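Peptidoglycan D,D-transpeptidase FtsI (Burkholderia pseudomallei, PDB 6HZI) probably cross-links peptidoglycan strands as the D,D-transpeptidase of cell division, the class of enzyme that penicillins target. Local coordinates at residues 16-21 with 34-39; 116-121 with 256-261; 179-184 with 261-266; 292-297 with 311-316. All coordinates share one frame; numbering follows the deposited sequence.

Contact 1 (16-21 with 34-39); sequences YITYTN and GAAMVI
Thr18 is where helix 12-28 meets strand 33-40, its two branches reaching Ala36 and Val38 on the helix-facing side of the strand. The helix is one of the terminal helices laid over the antiparallel sheet of the penicillin-binding transpeptidase fold. It runs nearly antiparallel to the strand (155° between the short axes), with the axes 8.8 Å apart at closest. Ile17, one residue earlier, leans on Asp320 and Ala324 of helix 310-324. Thr18 itself is turned so that its methyl CG2 stands anti to the backbone N and descends on the sheet, where it meets Ala36 CB at 3.8 Å. Its hydroxyl takes the other branch: Thr18 OG1 lies 3.8 Å from Val38 CG2, an apolar neighbour, while its polar needs are met by Ile14 O in the preceding helical turn and by Ser48 OG on strand 46-52. The Thr18 side chain also touches Val50 of that strand. At the end of the segment, Asn21 folds back along its own helix, ND2 donating to Ile17 O at 2.9 Å with an N-H...O angle of 132° and also bonding Asp320 OD2.

Contact 2 (116-121 with 256-261); sequences GVIQKS and GGKSGT
Lys258 NZ donates a 2.9 Å hydrogen bond to Ser121 OG, and this junction is the tight part of the contact. Ser121 CB also comes within 3.4 Å of Lys258 NZ, so the lysine nitrogen lies close to CB as well as OG. The lysine chain is bent at chi2 (70°) and again at chi4, and the two turns carry its end from the strand across to the serine. A second bond fixes the same nitrogen from the strand side: Lys258 NZ donates to Ser259 O at 3.2 Å, in the carbonyl plane and on a lone pair. Ser121 OG is in turn bonded to Ser67 OG and Lys70 NZ. These residues fit the pattern of the penicillin-binding active site: an SxxK pair at a helix start (Ser67, Lys70), a serine of the SxN type (Ser121) and a K(S/T)G strand (Lys258 to Gly260), consistent with Ser67 as the nucleophile, as in relatives. Ser121, with its positive phi (58°), follows the end of helix 114-120 in a Schellman motif, and its CB is directed toward the strand. Elsewhere the packing is looser. Ile118 O is 3.7 Å from Lys258 CE, and Ile118 CG2 stays 4.4 Å from Lys258 CD; Ile118 also touches Val74, Met234 and Val238. On the partly exposed side, Gln119 and Lys120 turn away from the strand, and Lys120 NZ bonds Gln242 O.

Contact 3 (179-184 with 261-266); sequences YGYGLS and TAYKQV
At the outer end of the presumed active-site cleft, just past the KSG residues of strand 256-266, Tyr181 bonds Thr261 across from a loop. Tyr181 OH donates to Thr261 O at 2.5 Å, a length probably shortened in part by coordinate error; the C=O...donor angle is 160° and the donor lies 20° out of the carbonyl plane. The hydroxyl leads, with Tyr181 CZ behind it at 3.5 Å from Thr261 O. The loop begins at a helix end: Gly180, with positive phi, closes a Schellman motif on helix 171-178, after which Tyr181 sends its ring across to the strand with CG anti to the carbonyl carbon (chi1 -66°). A water spans the same gap, accepting from Thr261 N at 3.0 Å and giving Tyr181 OH a weak bond at 3.4 Å. Beyond this, contact thins toward the surface. Tyr181 OH passes 4.2 Å from Tyr263 CE2, and Tyr263 leans on its own strand, with Thr261 CG2 3.7 Å above one face of its ring, offset toward the rim. Tyr270 of strand 269-271 touches both tyrosines. In this ligand-free enzyme the phenol takes up the carbonyl that in relatives receives the ligand amide, and a water sits on the N-H presumed to belong to the oxyanion hole, both at the K(S/T)G edge of a penicillin-binding site.

Contact 4 (292-297 with 311-316); sequences VAVSVD and GPVFSA
A chi1 of 171° turns the Phe314 ring away from the backbone N and lays it toward Val292; in Val294 (chi1 179°) the two methyls fall under Val313 and Phe314, successive residues of helix 310-324. Val292 O meets the edge of the Phe314 ring, lying in the ring plane 3.4 Å from Phe314 CE1 and 3.5 Å from CD1. Val292 CB stands 3.7 Å from Phe314 CE1, and Val292 CG1 as near Phe314 CD1, both displaced to one side of the ring plane. Farther along the strand the methyls of Val294 divide the work. Val294 CG1 touches Val313 CG1 at 3.7 Å, whereas Val294 CG2 reaches the helix backbone, 3.8 Å from Phe314 N. This is helix-on-sheet packing in the transpeptidase fold, the C-terminal helix lying over strand 290-297 with the short axes 8.1 Å apart and their directions 142° from parallel. The alternation of the strand is plain in it: Val292, Val294 and Val296 turn toward helix 310-324, while Ala293 faces helix 187-198 on the other side of the sheet. Phe314 also meets the ring of Phe279, and Val313 touches Ala25 of helix 12-28. No hydrogen bond joins the two segments, which are held mainly by burial and close packing of apolar groups, perhaps supplemented by weak attraction between the positive ring-edge C-H groups of Phe314 and the carbonyl oxygen of Val292.

Overall arrangement
All four contacts reach one antiparallel sheet. Contacts 1 and 4, with centres 8 Å apart, lay the two terminal helices on adjacent strands, stitched together by probable hydrogen bonds such as Ala35 N to Ser295 O (2.8 Å); the helices also meet where Asn21 packs on Ala316. Contacts 2 and 3 share strand 256-266 and Thr261, their centres 16 Å apart along the presumed active-site cleft, contact 2 at its likely catalytic residues and contact 3 toward its outer end. Phe314 CZ, 4.0 Å from Gly256 O, links contact 4 to the start of that strand. Contact 1 is remote, its centre 22 Å from that of contact 2.

Contact 1 (16-21 with 34-39)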
loop_
_atom_site.group_PDB
_atom_site.type_symbol
_atom_site.label_atom_id
_atom_site.label_comp_id
_atom_site.label_asym_id
_atom_site.label_seq_id
_atom_site.Cartn_x
_atom_site.Cartn_y
_atom_site.Cartn_z
ATOM N N TYR A 16 -0.996 11.487 18.014
ATOM C CA TYR A 16 -0.247 10.973 19.186
ATOM C C TYR A 16 -0.194 9.441 19.112
ATOM O O TYR A 16 0.899 8.846 19.212
ATOM C CB TYR A 16 -0.816 11.463 20.516
ATOM C CG TYR A 16 0.019 10.975 21.673
ATOM C CD1 TYR A 16 1.322 11.437 21.840
ATOM C CD2 TYR A 16 -0.452 10.006 22.537
ATOM C CE1 TYR A 16 2.141 10.936 22.831
ATOM C CE2 TYR A 16 0.360 9.503 23.539
ATOM C CZ TYR A 16 1.653 9.976 23.694
ATOM O OH TYR A 16 2.462 9.524 24.689
ATOM N N ILE A 17 -1.347 8.820 18.910
ATOM C CA ILE A 17 -1.465 7.356 18.694
ATOM C C ILE A 17 -0.478 6.909 17.617
ATOM O O ILE A 17 0.086 5.800 17.745
ATOM C CB ILE A 17 -2.875 7.012 18.236
ATOM C CG1 ILE A 17 -3.827 6.966 19.429
ATOM C CG2 ILE A 17 -2.848 5.723 17.411
ATOM C CD1 ILE A 17 -5.299 6.892 19.009
ATOM N N THR A 18 -0.329 7.704 16.551
ATOM C CA THR A 18 0.509 7.313 15.387
ATOM C C THR A 18 1.974 7.429 15.844
ATOM O O THR A 18 2.792 6.515 15.601
ATOM C CB THR A 18 0.131 8.124 14.133
ATOM O OG1 THR A 18 -1.231 7.924 13.726
ATOM C CG2 THR A 18 1.006 7.750 12.964
ATOM N N TYR A 19 2.316 8.524 16.509
ATOM C CA TYR A 19 3.682 8.758 17.037
ATOM C C TYR A 19 4.099 7.706 18.065
ATOM O O TYR A 19 5.215 7.270 17.928
ATOM C CB TYR A 19 3.765 10.121 17.697
ATOM C CG TYR A 19 5.046 10.445 18.411
ATOM C CD1 TYR A 19 6.107 11.042 17.731
ATOM C CD2 TYR A 19 5.142 10.325 19.787
ATOM C CE1 TYR A 19 7.249 11.469 18.398
ATOM C CE2 TYR A 19 6.273 10.748 20.463
ATOM C CZ TYR A 19 7.330 11.309 19.765
ATOM O OH TYR A 19 8.448 11.746 20.408
ATOM N N THR A 20 3.277 7.323 19.047
ATOM C CA THR A 20 3.730 6.351 20.094
ATOM C C THR A 20 3.996 5.000 19.417
ATOM O O THR A 20 5.039 4.394 19.657
ATOM C CB THR A 20 2.736 6.205 21.250
ATOM O OG1 THR A 20 1.495 5.899 20.627
ATOM C CG2 THR A 20 2.563 7.471 22.062
ATOM N N ASN A 21 3.100 4.557 18.546
ATOM C CA ASN A 21 3.195 3.209 17.930
ATOM C C ASN A 21 4.427 3.173 17.023
ATOM O O ASN A 21 5.182 2.230 17.045
ATOM C CB ASN A 21 1.871 2.889 17.235
ATOM C CG ASN A 21 0.844 2.419 18.237
ATOM O OD1 ASN A 21 1.159 1.470 18.923
ATOM N ND2 ASN A 21 -0.363 2.998 18.314
ATOM N N GLY A 34 11.400 5.498 10.685
ATOM C CA GLY A 34 10.026 5.055 10.446
ATOM C C GLY A 34 9.167 6.190 9.941
ATOM O O GLY A 34 9.488 7.359 10.237
ATOM N N ALA A 35 8.083 5.856 9.235
ATOM C CA ALA A 35 7.062 6.833 8.802
ATOM C C ALA A 35 5.700 6.156 8.899
ATOM O O ALA A 35 5.626 4.900 8.755
ATOM C CB ALA A 35 7.391 7.308 7.419
ATOM N N ALA A 36 4.680 6.942 9.208
ATOM C CA ALA A 36 3.296 6.454 9.245
ATOM C C ALA A 36 2.315 7.618 9.061
ATOM O O ALA A 36 2.675 8.765 9.377
ATOM C CB ALA A 36 3.096 5.689 10.525
ATOM N N MET A 37 1.124 7.321 8.537
ATOM C CA MET A 37 0.078 8.336 8.311
ATOM C C MET A 37 -1.298 7.674 8.196
ATOM O O MET A 37 -1.364 6.483 7.832
ATOM C CB MET A 37 0.403 9.164 7.052
ATOM C CG MET A 37 0.180 8.455 5.732
ATOM S SD MET A 37 0.651 9.447 4.309
ATOM C CE MET A 37 -0.684 10.649 4.274
ATOM N N VAL A 38 -2.339 8.447 8.499
ATOM C CA VAL A 38 -3.758 8.029 8.467
ATOM C C VAL A 38 -4.484 9.042 7.626
ATOM O O VAL A 38 -4.283 10.248 7.874
ATOM C CB VAL A 38 -4.367 7.939 9.874
ATOM C CG1 VAL A 38 -5.776 7.364 9.826
ATOM C CG2 VAL A 38 -3.487 7.068 10.780
ATOM N N ILE A 39 -5.271 8.537 6.686
ATOM C CA ILE A 39 -6.156 9.300 5.765
ATOM C C ILE A 39 -7.603 8.903 6.041
ATOM O O ILE A 39 -7.906 7.678 6.110
ATOM C CB ILE A 39 -5.794 8.980 4.316
ATOM C CG1 ILE A 39 -4.304 9.236 4.076
ATOM C CG2 ILE A 39 -6.695 9.773 3.402
ATOM C CD1 ILE A 39 -3.843 9.117 2.623
#

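Contact 2 (116-121 with 256-261)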
loop_
_atom_site.group_PDB
_atom_site.type_symbol
_atom_site.label_atom_id
_atom_site.label_comp_id
_atom_site.label_asym_id
_atom_site.label_seq_id
_atom_site.Cartn_x
_atom_site.Cartn_y
_atom_site.Cartn_z
ATOM N N GLY A 116 -6.276 -15.168 -5.084
ATOM C CA GLY A 116 -5.156 -15.982 -4.572
ATOM C C GLY A 116 -3.804 -15.294 -4.756
ATOM O O GLY A 116 -2.979 -15.325 -3.828
ATOM N N VAL A 117 -3.599 -14.634 -5.893
ATOM C CA VAL A 117 -2.312 -13.974 -6.230
ATOM C C VAL A 117 -2.095 -12.841 -5.238
ATOM O O VAL A 117 -0.943 -12.686 -4.820
ATOM C CB VAL A 117 -2.298 -13.512 -7.704
ATOM C CG1 VAL A 117 -1.134 -12.577 -8.098
ATOM C CG2 VAL A 117 -2.300 -14.748 -8.612
ATOM N N ILE A 118 -3.136 -12.089 -4.876
ATOM C CA ILE A 118 -2.996 -11.024 -3.850
ATOM C C ILE A 118 -2.774 -11.677 -2.484
ATOM O O ILE A 118 -1.875 -11.249 -1.765
ATOM C CB ILE A 118 -4.219 -10.110 -3.831
ATOM C CG1 ILE A 118 -4.342 -9.353 -5.143
ATOM C CG2 ILE A 118 -4.170 -9.163 -2.648
ATOM C CD1 ILE A 118 -3.059 -8.665 -5.579
ATOM N N GLN A 119 -3.537 -12.720 -2.172
ATOM C CA GLN A 119 -3.509 -13.292 -0.827
ATOM C C GLN A 119 -2.103 -13.850 -0.577
ATOM O O GLN A 119 -1.608 -13.747 0.555
ATOM C CB GLN A 119 -4.594 -14.357 -0.727
ATOM C CG GLN A 119 -4.531 -15.138 0.585
ATOM C CD GLN A 119 -5.641 -16.143 0.631
ATOM O OE1 GLN A 119 -5.791 -16.941 -0.282
ATOM N NE2 GLN A 119 -6.447 -16.061 1.671
ATOM N N LYS A 120 -1.511 -14.498 -1.570
ATOM C CA LYS A 120 -0.258 -15.255 -1.364
ATOM C C LYS A 120 0.911 -14.395 -1.774
ATOM O O LYS A 120 2.050 -14.862 -1.636
ATOM C CB LYS A 120 -0.266 -16.533 -2.188
ATOM C CG LYS A 120 -1.357 -17.482 -1.757
ATOM C CD LYS A 120 -1.102 -18.196 -0.479
ATOM C CE LYS A 120 -2.333 -18.996 -0.088
ATOM N NZ LYS A 120 -2.241 -19.479 1.308
ATOM N N SER A 121 0.617 -13.226 -2.330
ATOM C CA SER A 121 1.643 -12.259 -2.777
ATOM C C SER A 121 2.547 -12.963 -3.805
ATOM O O SER A 121 3.732 -12.956 -3.685
ATOM C CB SER A 121 2.389 -11.729 -1.553
ATOM O OG SER A 121 3.161 -10.586 -1.856
ATOM N N GLY A 256 -7.816 -5.004 5.927
ATOM C CA GLY A 256 -7.185 -5.541 4.727
ATOM C C GLY A 256 -6.020 -4.652 4.388
ATOM O O GLY A 256 -6.083 -3.459 4.697
ATOM N N GLY A 257 -4.974 -5.207 3.822
ATOM C CA GLY A 257 -3.801 -4.404 3.488
ATOM C C GLY A 257 -2.828 -5.266 2.756
ATOM O O GLY A 257 -3.186 -6.388 2.429
ATOM N N LYS A 258 -1.671 -4.725 2.463
ATOM C CA LYS A 258 -0.651 -5.437 1.675
ATOM C C LYS A 258 0.720 -5.030 2.210
ATOM O O LYS A 258 0.891 -3.814 2.577
ATOM C CB LYS A 258 -0.824 -5.092 0.194
ATOM C CG LYS A 258 -0.029 -5.985 -0.745
ATOM C CD LYS A 258 -0.561 -7.401 -0.815
ATOM C CE LYS A 258 0.428 -8.388 -1.403
ATOM N NZ LYS A 258 1.606 -8.556 -0.521
ATOM N N SER A 259 1.640 -5.993 2.296
ATOM C CA SER A 259 3.027 -5.722 2.737
ATOM C C SER A 259 3.948 -5.691 1.521
ATOM O O SER A 259 3.607 -6.325 0.455
ATOM C CB SER A 259 3.476 -6.693 3.785
ATOM O OG SER A 259 4.080 -7.827 3.204
ATOM N N GLY A 260 5.051 -4.954 1.658
ATOM C CA GLY A 260 6.171 -5.011 0.706
ATOM C C GLY A 260 7.516 -4.785 1.366
ATOM O O GLY A 260 7.568 -4.222 2.492
ATOM N N THR A 261 8.570 -5.169 0.657
ATOM C CA THR A 261 9.964 -5.064 1.116
ATOM C C THR A 261 10.772 -4.374 0.019
ATOM O O THR A 261 10.631 -4.733 -1.140
ATOM C CB THR A 261 10.466 -6.444 1.539
ATOM O OG1 THR A 261 9.481 -7.003 2.407
ATOM C CG2 THR A 261 11.799 -6.358 2.242
#

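Contact 3 (179-184 with 261-266)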
loop_
_atom_site.group_PDB
_atom_site.type_symbol
_atom_site.label_atom_id
_atom_site.label_comp_id
_atom_site.label_asym_id
_atom_site.label_seq_id
_atom_site.Cartn_x
_atom_site.Cartn_y
_atom_site.Cartn_z
ATOM N N TYR A 179 5.082 -6.417 -9.810
ATOM C CA TYR A 179 5.311 -6.765 -8.379
ATOM C C TYR A 179 6.158 -5.693 -7.674
ATOM O O TYR A 179 6.747 -5.992 -6.633
ATOM C CB TYR A 179 5.835 -8.204 -8.229
ATOM C CG TYR A 179 7.079 -8.634 -8.961
ATOM C CD1 TYR A 179 8.319 -8.494 -8.368
ATOM C CD2 TYR A 179 7.021 -9.298 -10.186
ATOM C CE1 TYR A 179 9.471 -8.948 -8.988
ATOM C CE2 TYR A 179 8.161 -9.728 -10.835
ATOM C CZ TYR A 179 9.392 -9.579 -10.216
ATOM O OH TYR A 179 10.556 -10.038 -10.769
ATOM N N GLY A 180 6.181 -4.468 -8.204
ATOM C CA GLY A 180 6.657 -3.269 -7.498
ATOM C C GLY A 180 8.148 -3.036 -7.516
ATOM O O GLY A 180 8.599 -2.352 -6.576
ATOM N N TYR A 181 8.872 -3.490 -8.543
ATOM C CA TYR A 181 10.314 -3.166 -8.729
ATOM C C TYR A 181 10.517 -2.504 -10.075
ATOM O O TYR A 181 9.777 -2.835 -11.049
ATOM C CB TYR A 181 11.229 -4.369 -8.557
ATOM C CG TYR A 181 11.190 -4.862 -7.149
ATOM C CD1 TYR A 181 12.066 -4.378 -6.204
ATOM C CD2 TYR A 181 10.202 -5.744 -6.746
ATOM C CE1 TYR A 181 11.962 -4.764 -4.878
ATOM C CE2 TYR A 181 10.116 -6.173 -5.436
ATOM C CZ TYR A 181 10.984 -5.667 -4.499
ATOM O OH TYR A 181 10.874 -6.107 -3.220
ATOM N N GLY A 182 11.454 -1.543 -10.068
ATOM C CA GLY A 182 11.840 -0.712 -11.228
ATOM C C GLY A 182 11.012 0.536 -11.306
ATOM O O GLY A 182 10.978 1.156 -12.362
ATOM N N LEU A 183 10.322 0.884 -10.225
ATOM C CA LEU A 183 9.713 2.229 -10.045
ATOM C C LEU A 183 9.952 2.623 -8.594
ATOM O O LEU A 183 10.229 1.709 -7.772
ATOM C CB LEU A 183 8.231 2.237 -10.439
ATOM C CG LEU A 183 7.247 1.607 -9.445
ATOM C CD1 LEU A 183 5.802 1.966 -9.797
ATOM C CD2 LEU A 183 7.418 0.077 -9.378
ATOM N N SER A 184 9.882 3.920 -8.278
ATOM C CA SER A 184 10.064 4.370 -6.881
ATOM C C SER A 184 8.900 5.298 -6.533
ATOM O O SER A 184 8.414 6.029 -7.411
ATOM C CB SER A 184 11.438 4.993 -6.638
ATOM O OG SER A 184 11.608 6.123 -7.470
ATOM N N THR A 261 8.570 -5.169 0.657
ATOM C CA THR A 261 9.964 -5.064 1.116
ATOM C C THR A 261 10.772 -4.374 0.019
ATOM O O THR A 261 10.631 -4.733 -1.140
ATOM C CB THR A 261 10.466 -6.444 1.539
ATOM O OG1 THR A 261 9.481 -7.003 2.407
ATOM C CG2 THR A 261 11.799 -6.358 2.242
ATOM N N ALA A 262 11.525 -3.340 0.372
ATOM C CA ALA A 262 12.543 -2.722 -0.513
ATOM C C ALA A 262 13.923 -3.017 0.094
ATOM O O ALA A 262 14.099 -2.890 1.325
ATOM C CB ALA A 262 12.275 -1.243 -0.679
ATOM N N TYR A 263 14.850 -3.493 -0.718
ATOM C CA TYR A 263 16.231 -3.811 -0.276
ATOM C C TYR A 263 17.127 -2.686 -0.754
ATOM O O TYR A 263 16.718 -2.107 -1.775
ATOM C CB TYR A 263 16.666 -5.162 -0.834
ATOM C CG TYR A 263 15.793 -6.307 -0.395
ATOM C CD1 TYR A 263 16.039 -6.995 0.792
ATOM C CD2 TYR A 263 14.727 -6.697 -1.191
ATOM C CE1 TYR A 263 15.241 -8.062 1.169
ATOM C CE2 TYR A 263 13.918 -7.755 -0.829
ATOM C CZ TYR A 263 14.172 -8.421 0.351
ATOM O OH TYR A 263 13.325 -9.435 0.663
ATOM N N LYS A 264 18.228 -2.382 -0.044
ATOM C CA LYS A 264 19.197 -1.331 -0.465
ATOM C C LYS A 264 19.745 -1.710 -1.835
ATOM O O LYS A 264 20.275 -2.833 -1.951
ATOM C CB LYS A 264 20.387 -1.180 0.481
ATOM C CG LYS A 264 20.066 -0.493 1.794
ATOM C CD LYS A 264 21.286 -0.285 2.659
ATOM C CE LYS A 264 20.884 0.155 4.046
ATOM N NZ LYS A 264 22.038 0.363 4.954
ATOM N N GLN A 265 19.565 -0.826 -2.821
ATOM C CA GLN A 265 20.175 -0.948 -4.170
ATOM C C GLN A 265 21.704 -0.887 -3.967
ATOM O O GLN A 265 22.154 -0.356 -2.926
ATOM C CB GLN A 265 19.538 0.074 -5.131
ATOM C CG GLN A 265 18.076 -0.242 -5.473
ATOM C CD GLN A 265 17.475 0.658 -6.529
ATOM O OE1 GLN A 265 17.979 1.740 -6.807
ATOM N NE2 GLN A 265 16.399 0.206 -7.151
ATOM N N VAL A 266 22.465 -1.545 -4.847
ATOM C CA VAL A 266 23.960 -1.487 -4.921
ATOM C C VAL A 266 24.328 -1.240 -6.401
ATOM O O VAL A 266 25.205 -1.958 -6.917
ATOM C CB VAL A 266 24.604 -2.762 -4.313
ATOM C CG1 VAL A 266 26.118 -2.820 -4.495
ATOM C CG2 VAL A 266 24.255 -2.931 -2.832
HETATM O O HOH W 1 7.794 -6.759 -1.819
#

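Contact 4 (292-297 with 311-316)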
loop_
_atom_site.group_PDB
_atom_site.type_symbol
_atom_site.label_atom_id
_atom_site.label_comp_id
_atom_site.label_asym_id
_atom_site.label_seq_id
_atom_site.Cartn_x
_atom_site.Cartn_y
_atom_site.Cartn_z
ATOM N N VAL A 292 -4.307 3.361 6.342
ATOM C CA VAL A 292 -3.121 3.520 7.211
ATOM C C VAL A 292 -1.914 2.987 6.458
ATOM O O VAL A 292 -1.988 1.854 5.942
ATOM C CB VAL A 292 -3.331 2.841 8.577
ATOM C CG1 VAL A 292 -2.050 2.802 9.395
ATOM C CG2 VAL A 292 -4.437 3.508 9.390
ATOM N N ALA A 293 -0.835 3.767 6.430
ATOM C CA ALA A 293 0.423 3.353 5.787
ATOM C C ALA A 293 1.547 3.455 6.809
ATOM O O ALA A 293 1.617 4.471 7.557
ATOM C CB ALA A 293 0.692 4.195 4.567
ATOM N N VAL A 294 2.409 2.448 6.802
ATOM C CA VAL A 294 3.528 2.319 7.770
ATOM C C VAL A 294 4.749 1.850 7.009
ATOM O O VAL A 294 4.621 0.888 6.205
ATOM C CB VAL A 294 3.212 1.314 8.893
ATOM C CG1 VAL A 294 4.382 1.205 9.848
ATOM C CG2 VAL A 294 1.972 1.701 9.654
ATOM N N SER A 295 5.886 2.459 7.300
ATOM C CA SER A 295 7.197 2.055 6.735
ATOM C C SER A 295 8.286 2.095 7.829
ATOM O O SER A 295 8.393 3.114 8.543
ATOM C CB SER A 295 7.492 2.895 5.530
ATOM O OG SER A 295 8.604 2.373 4.816
ATOM N N VAL A 296 9.024 0.996 8.013
ATOM C CA VAL A 296 10.130 0.870 9.015
ATOM C C VAL A 296 11.402 0.569 8.219
ATOM O O VAL A 296 11.490 -0.514 7.571
ATOM C CB VAL A 296 9.830 -0.200 10.077
ATOM C CG1 VAL A 296 10.951 -0.405 11.077
ATOM C CG2 VAL A 296 8.537 0.097 10.797
ATOM N N ASP A 297 12.322 1.528 8.206
ATOM C CA ASP A 297 13.554 1.421 7.412
ATOM C C ASP A 297 14.631 0.713 8.241
ATOM O O ASP A 297 14.862 1.134 9.396
ATOM C CB ASP A 297 13.988 2.802 6.947
ATOM C CG ASP A 297 14.914 2.707 5.759
ATOM O OD1 ASP A 297 14.877 1.644 5.075
ATOM O OD2 ASP A 297 15.694 3.664 5.556
ATOM N N GLY A 311 3.408 -4.687 9.638
ATOM C CA GLY A 311 2.030 -5.200 9.822
ATOM C C GLY A 311 1.491 -5.007 11.239
ATOM O O GLY A 311 0.372 -4.528 11.466
ATOM N N PRO A 312 2.270 -5.372 12.270
ATOM C CA PRO A 312 1.814 -5.168 13.645
ATOM C C PRO A 312 1.731 -3.672 14.020
ATOM O O PRO A 312 0.867 -3.299 14.799
ATOM C CB PRO A 312 2.858 -5.946 14.466
ATOM C CG PRO A 312 3.576 -6.812 13.465
ATOM C CD PRO A 312 3.579 -6.022 12.178
ATOM N N VAL A 313 2.562 -2.823 13.420
ATOM C CA VAL A 313 2.471 -1.354 13.671
ATOM C C VAL A 313 1.173 -0.828 13.053
ATOM O O VAL A 313 0.479 -0.099 13.755
ATOM C CB VAL A 313 3.696 -0.585 13.169
ATOM C CG1 VAL A 313 3.553 0.889 13.479
ATOM C CG2 VAL A 313 4.968 -1.135 13.780
ATOM N N PHE A 314 0.862 -1.211 11.800
ATOM C CA PHE A 314 -0.454 -0.979 11.139
ATOM C C PHE A 314 -1.570 -1.422 12.101
ATOM O O PHE A 314 -2.537 -0.634 12.423
ATOM C CB PHE A 314 -0.560 -1.763 9.825
ATOM C CG PHE A 314 -1.924 -1.770 9.177
ATOM C CD1 PHE A 314 -2.210 -0.766 8.289
ATOM C CD2 PHE A 314 -2.901 -2.748 9.394
ATOM C CE1 PHE A 314 -3.426 -0.703 7.641
ATOM C CE2 PHE A 314 -4.139 -2.661 8.751
ATOM C CZ PHE A 314 -4.395 -1.638 7.879
ATOM N N SER A 315 -1.448 -2.662 12.598
ATOM C CA SER A 315 -2.479 -3.263 13.489
ATOM C C SER A 315 -2.763 -2.346 14.700
ATOM O O SER A 315 -3.931 -2.034 15.006
ATOM C CB SER A 315 -2.078 -4.638 13.965
ATOM O OG SER A 315 -3.141 -5.164 14.750
ATOM N N ALA A 316 -1.717 -1.989 15.415
ATOM C CA ALA A 316 -1.822 -1.174 16.656
ATOM C C ALA A 316 -2.434 0.198 16.321
ATOM O O ALA A 316 -3.441 0.562 16.960
ATOM C CB ALA A 316 -0.453 -1.063 17.308
#